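Local coordinates for protein flavodoxin (Lactobacillus reuteri, PDB 5VEG) that binds flavin mononucleotide and probably serves as a low-potential electron donor to redox enzymes, in association with a bacterial microcompartment for 1,2-propanediol utilization, at residues T145-I153 against R164-T175. Residues are numbered along the deposited sequence; the frame is centred on the assembly and turned at random.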
loop_
_atom_site.group_PDB
_atom_site.type_symbol
_atom_site.label_atom_id
_atom_site.label_comp_id
_atom_site.label_asym_id
_atom_site.label_seq_id
_atom_site.Cartn_x
_atom_site.Cartn_y
_atom_site.Cartn_z
ATOM N N THR A 145 -12.511 1.336 -3.378
ATOM C CA THR A 145 -12.731 0.097 -4.115
ATOM C C THR A 145 -11.402 -0.631 -4.252
ATOM O O THR A 145 -10.436 -0.064 -4.767
ATOM C CB THR A 145 -13.310 0.400 -5.498
ATOM O OG1 THR A 145 -14.594 1.018 -5.343
ATOM C CG2 THR A 145 -13.436 -0.863 -6.327
ATOM N N SER A 146 -11.350 -1.875 -3.793
ATOM C CA SER A 146 -10.126 -2.650 -3.942
ATOM C C SER A 146 -9.855 -2.892 -5.420
ATOM O O SER A 146 -10.721 -3.374 -6.154
ATOM C CB SER A 146 -10.239 -3.977 -3.186
ATOM O OG SER A 146 -9.113 -4.801 -3.453
ATOM N N GLY A 147 -8.656 -2.532 -5.856
ATOM C CA GLY A 147 -8.261 -2.755 -7.229
ATOM C C GLY A 147 -7.437 -4.016 -7.425
ATOM O O GLY A 147 -7.165 -4.397 -8.566
ATOM N N ALA A 148 -7.049 -4.682 -6.339
ATOM C CA ALA A 148 -6.206 -5.875 -6.451
ATOM C C ALA A 148 -6.113 -6.580 -5.102
ATOM O O ALA A 148 -6.215 -5.948 -4.049
ATOM C CB ALA A 148 -4.798 -5.528 -6.953
ATOM N N GLU A 149 -5.935 -7.898 -5.152
ATOM C CA GLU A 149 -5.726 -8.673 -3.934
ATOM C C GLU A 149 -4.486 -8.175 -3.204
ATOM O O GLU A 149 -3.444 -7.953 -3.828
ATOM C CB GLU A 149 -5.575 -10.154 -4.283
ATOM C CG GLU A 149 -5.154 -11.051 -3.139
ATOM C CD GLU A 149 -4.961 -12.482 -3.586
ATOM O OE1 GLU A 149 -3.942 -13.105 -3.184
ATOM O OE2 GLU A 149 -5.835 -12.973 -4.350
ATOM N N LYS A 150 -4.601 -8.014 -1.882
ATOM C CA LYS A 150 -3.484 -7.535 -1.080
ATOM C C LYS A 150 -2.280 -8.462 -1.236
ATOM O O LYS A 150 -2.423 -9.673 -1.436
ATOM C CB LYS A 150 -3.894 -7.414 0.397
ATOM C CG LYS A 150 -4.183 -8.729 1.089
ATOM C CD LYS A 150 -4.729 -8.521 2.495
ATOM C CE LYS A 150 -6.250 -8.543 2.527
ATOM N NZ LYS A 150 -6.700 -8.807 3.916
ATOM N N VAL A 151 -1.077 -7.885 -1.165
ATOM C CA VAL A 151 0.148 -8.645 -1.414
ATOM C C VAL A 151 0.984 -8.680 -0.136
ATOM O O VAL A 151 1.380 -7.634 0.394
ATOM C CB VAL A 151 0.952 -8.081 -2.594
ATOM C CG1 VAL A 151 2.248 -8.849 -2.758
ATOM C CG2 VAL A 151 0.135 -8.180 -3.877
ATOM N N LYS A 152 1.286 -9.887 0.329
ATOM C CA LYS A 152 2.013 -10.120 1.572
ATOM C C LYS A 152 3.343 -10.775 1.229
ATOM O O LYS A 152 3.379 -11.916 0.757
ATOM C CB LYS A 152 1.200 -10.992 2.522
ATOM C CG LYS A 152 0.023 -10.276 3.170
ATOM C CD LYS A 152 -0.527 -11.142 4.297
ATOM C CE LYS A 152 -1.488 -10.385 5.191
ATOM N NZ LYS A 152 -1.760 -11.160 6.442
ATOM N N ILE A 153 4.427 -10.059 1.468
ATOM C CA ILE A 153 5.756 -10.493 1.065
ATOM C C ILE A 153 6.539 -10.905 2.304
ATOM O O ILE A 153 6.411 -10.290 3.373
ATOM C CB ILE A 153 6.462 -9.371 0.283
ATOM C CG1 ILE A 153 5.828 -9.259 -1.108
ATOM C CG2 ILE A 153 7.972 -9.619 0.184
ATOM C CD1 ILE A 153 5.919 -7.874 -1.714
ATOM N N ARG A 164 4.196 -10.779 -8.606
ATOM C CA ARG A 164 2.945 -10.523 -7.890
ATOM C C ARG A 164 2.664 -9.027 -7.759
ATOM O O ARG A 164 1.514 -8.598 -7.891
ATOM C CB ARG A 164 2.975 -11.183 -6.512
ATOM C CG ARG A 164 3.046 -12.694 -6.589
ATOM C CD ARG A 164 2.320 -13.354 -5.452
ATOM N NE ARG A 164 2.222 -14.807 -5.627
ATOM C CZ ARG A 164 1.171 -15.447 -6.139
ATOM N NH1 ARG A 164 0.089 -14.773 -6.527
ATOM N NH2 ARG A 164 1.188 -16.779 -6.241
ATOM N N LEU A 165 3.697 -8.218 -7.500
ATOM C CA LEU A 165 3.498 -6.772 -7.427
ATOM C C LEU A 165 3.184 -6.162 -8.792
ATOM O O LEU A 165 2.554 -5.102 -8.861
ATOM C CB LEU A 165 4.726 -6.099 -6.814
ATOM C CG LEU A 165 4.949 -6.387 -5.317
ATOM C CD1 LEU A 165 6.307 -5.854 -4.874
ATOM C CD2 LEU A 165 3.831 -5.810 -4.445
ATOM N N ASN A 166 3.588 -6.812 -9.880
ATOM C CA ASN A 166 3.196 -6.332 -11.201
ATOM C C ASN A 166 1.729 -6.616 -11.483
ATOM O O ASN A 166 1.021 -5.757 -12.018
ATOM C CB ASN A 166 4.075 -6.973 -12.272
ATOM C CG ASN A 166 5.258 -6.123 -12.622
ATOM O OD1 ASN A 166 6.337 -6.270 -12.042
ATOM N ND2 ASN A 166 5.067 -5.207 -13.571
ATOM N N LYS A 167 1.255 -7.823 -11.164
ATOM C CA LYS A 167 -0.173 -8.097 -11.308
ATOM C C LYS A 167 -0.997 -7.178 -10.414
ATOM O O LYS A 167 -2.056 -6.683 -10.824
ATOM C CB LYS A 167 -0.461 -9.567 -10.997
ATOM C CG LYS A 167 0.146 -10.521 -12.031
ATOM C CD LYS A 167 0.157 -11.982 -11.568
ATOM C CE LYS A 167 0.466 -12.935 -12.731
ATOM N NZ LYS A 167 0.652 -14.349 -12.297
ATOM N N PHE A 168 -0.537 -6.971 -9.175
ATOM C CA PHE A 168 -1.105 -5.969 -8.279
ATOM C C PHE A 168 -1.294 -4.634 -8.999
ATOM O O PHE A 168 -2.413 -4.120 -9.085
ATOM C CB PHE A 168 -0.176 -5.850 -7.069
ATOM C CG PHE A 168 -0.585 -4.841 -6.027
ATOM C CD1 PHE A 168 -1.598 -5.122 -5.114
ATOM C CD2 PHE A 168 0.128 -3.661 -5.890
ATOM C CE1 PHE A 168 -1.934 -4.219 -4.130
ATOM C CE2 PHE A 168 -0.195 -2.734 -4.896
ATOM C CZ PHE A 168 -1.220 -3.015 -4.008
ATOM N N ALA A 169 -0.216 -4.091 -9.580
ATOM C CA ALA A 169 -0.304 -2.815 -10.295
ATOM C C ALA A 169 -1.254 -2.887 -11.487
ATOM O O ALA A 169 -2.029 -1.952 -11.727
ATOM C CB ALA A 169 1.081 -2.376 -10.762
ATOM N N GLU A 170 -1.181 -3.972 -12.272
ATOM C CA GLU A 170 -2.091 -4.138 -13.400
ATOM C C GLU A 170 -3.542 -4.135 -12.939
ATOM O O GLU A 170 -4.409 -3.540 -13.591
ATOM C CB GLU A 170 -1.777 -5.440 -14.144
ATOM C CG GLU A 170 -0.396 -5.498 -14.787
ATOM C CD GLU A 170 -0.055 -6.893 -15.294
ATOM O OE1 GLU A 170 1.143 -7.260 -15.305
ATOM O OE2 GLU A 170 -0.998 -7.623 -15.671
ATOM N N GLY A 171 -3.822 -4.801 -11.814
ATOM C CA GLY A 171 -5.174 -4.817 -11.281
ATOM C C GLY A 171 -5.677 -3.432 -10.912
ATOM O O GLY A 171 -6.829 -3.085 -11.192
ATOM N N LEU A 172 -4.828 -2.628 -10.269
ATOM C CA LEU A 172 -5.231 -1.283 -9.876
ATOM C C LEU A 172 -5.580 -0.448 -11.103
ATOM O O LEU A 172 -6.615 0.224 -11.136
ATOM C CB LEU A 172 -4.117 -0.604 -9.074
ATOM C CG LEU A 172 -3.565 -1.294 -7.815
ATOM C CD1 LEU A 172 -2.316 -0.573 -7.324
ATOM C CD2 LEU A 172 -4.626 -1.359 -6.724
ATOM N N VAL A 173 -4.723 -0.496 -12.126
ATOM C CA VAL A 173 -4.938 0.301 -13.333
ATOM C C VAL A 173 -6.229 -0.118 -14.022
ATOM O O VAL A 173 -7.086 0.717 -14.332
ATOM C CB VAL A 173 -3.729 0.179 -14.279
ATOM C CG1 VAL A 173 -3.982 0.958 -15.577
ATOM C CG2 VAL A 173 -2.485 0.696 -13.605
ATOM N N LYS A 174 -6.401 -1.418 -14.264
ATOM C CA LYS A 174 -7.627 -1.853 -14.925
ATOM C C LYS A 174 -8.859 -1.471 -14.109
ATOM O O LYS A 174 -9.851 -0.973 -14.662
ATOM C CB LYS A 174 -7.583 -3.355 -15.200
ATOM C CG LYS A 174 -6.695 -3.749 -16.405
ATOM C CD LYS A 174 -6.390 -2.563 -17.357
ATOM C CE LYS A 174 -7.458 -2.343 -18.438
ATOM N NZ LYS A 174 -7.416 -0.944 -18.972
ATOM N N THR A 175 -8.792 -1.637 -12.782
ATOM C CA THR A 175 -9.916 -1.256 -11.932
ATOM C C THR A 175 -10.186 0.241 -12.015
ATOM O O THR A 175 -11.344 0.665 -12.112
ATOM C CB THR A 175 -9.641 -1.680 -10.481
ATOM O OG1 THR A 175 -9.449 -3.095 -10.428
ATOM C CG2 THR A 175 -10.796 -1.330 -9.567
#
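Val151 of edge strand 145-154 straddles two side chains of helix 159-176, which packs nearly antiparallel against it (161° between the short segments). With CG1 anti to the backbone N (chi1 177°), that methyl meets Leu165 CD2 at 3.8 Å, while CG2 turns to Phe168 and lies 3.7 Å from CD1, oblique to the ring. Further along, Ile153 crosses Leu165 at about a right angle, CD1 to CD1 at 3.8 Å. Ala148 CB nears the Phe168 ring obliquely from the side of its plane opposite Val151 CG2, 3.7 Å from CD1, and Glu149 O sits at the ring edge, near its plane, 3.6 Å from CD1. Where the strand is interrupted, Gly147 CA comes within 4.3 Å of Leu172 CA; beside it Gly171, lacking a side chain, lets Gly147 O approach. Thr175 lays CB and CG2 against Gly147 CA, while its OG1 donates within the helix to Gly171 O (2.7 Å), 34° out of the carbonyl plane and on the opposite face from Thr175 N. Cutting Thr175 back to an alanine would probably leave Gly171 O with that backbone N as its one donor here and thin the cover over Gly147 CA. Phe168 and Leu172 continue inward to Val82 of the central strand 80-85. No hydrogen bond joins the segments, and Gly147 O and Gly171 O, two acceptors 3.0 Å apart, are tolerated rather than attractive; apolar contacts carry the joint between this final helix of the flavodoxin fold and its edge strand.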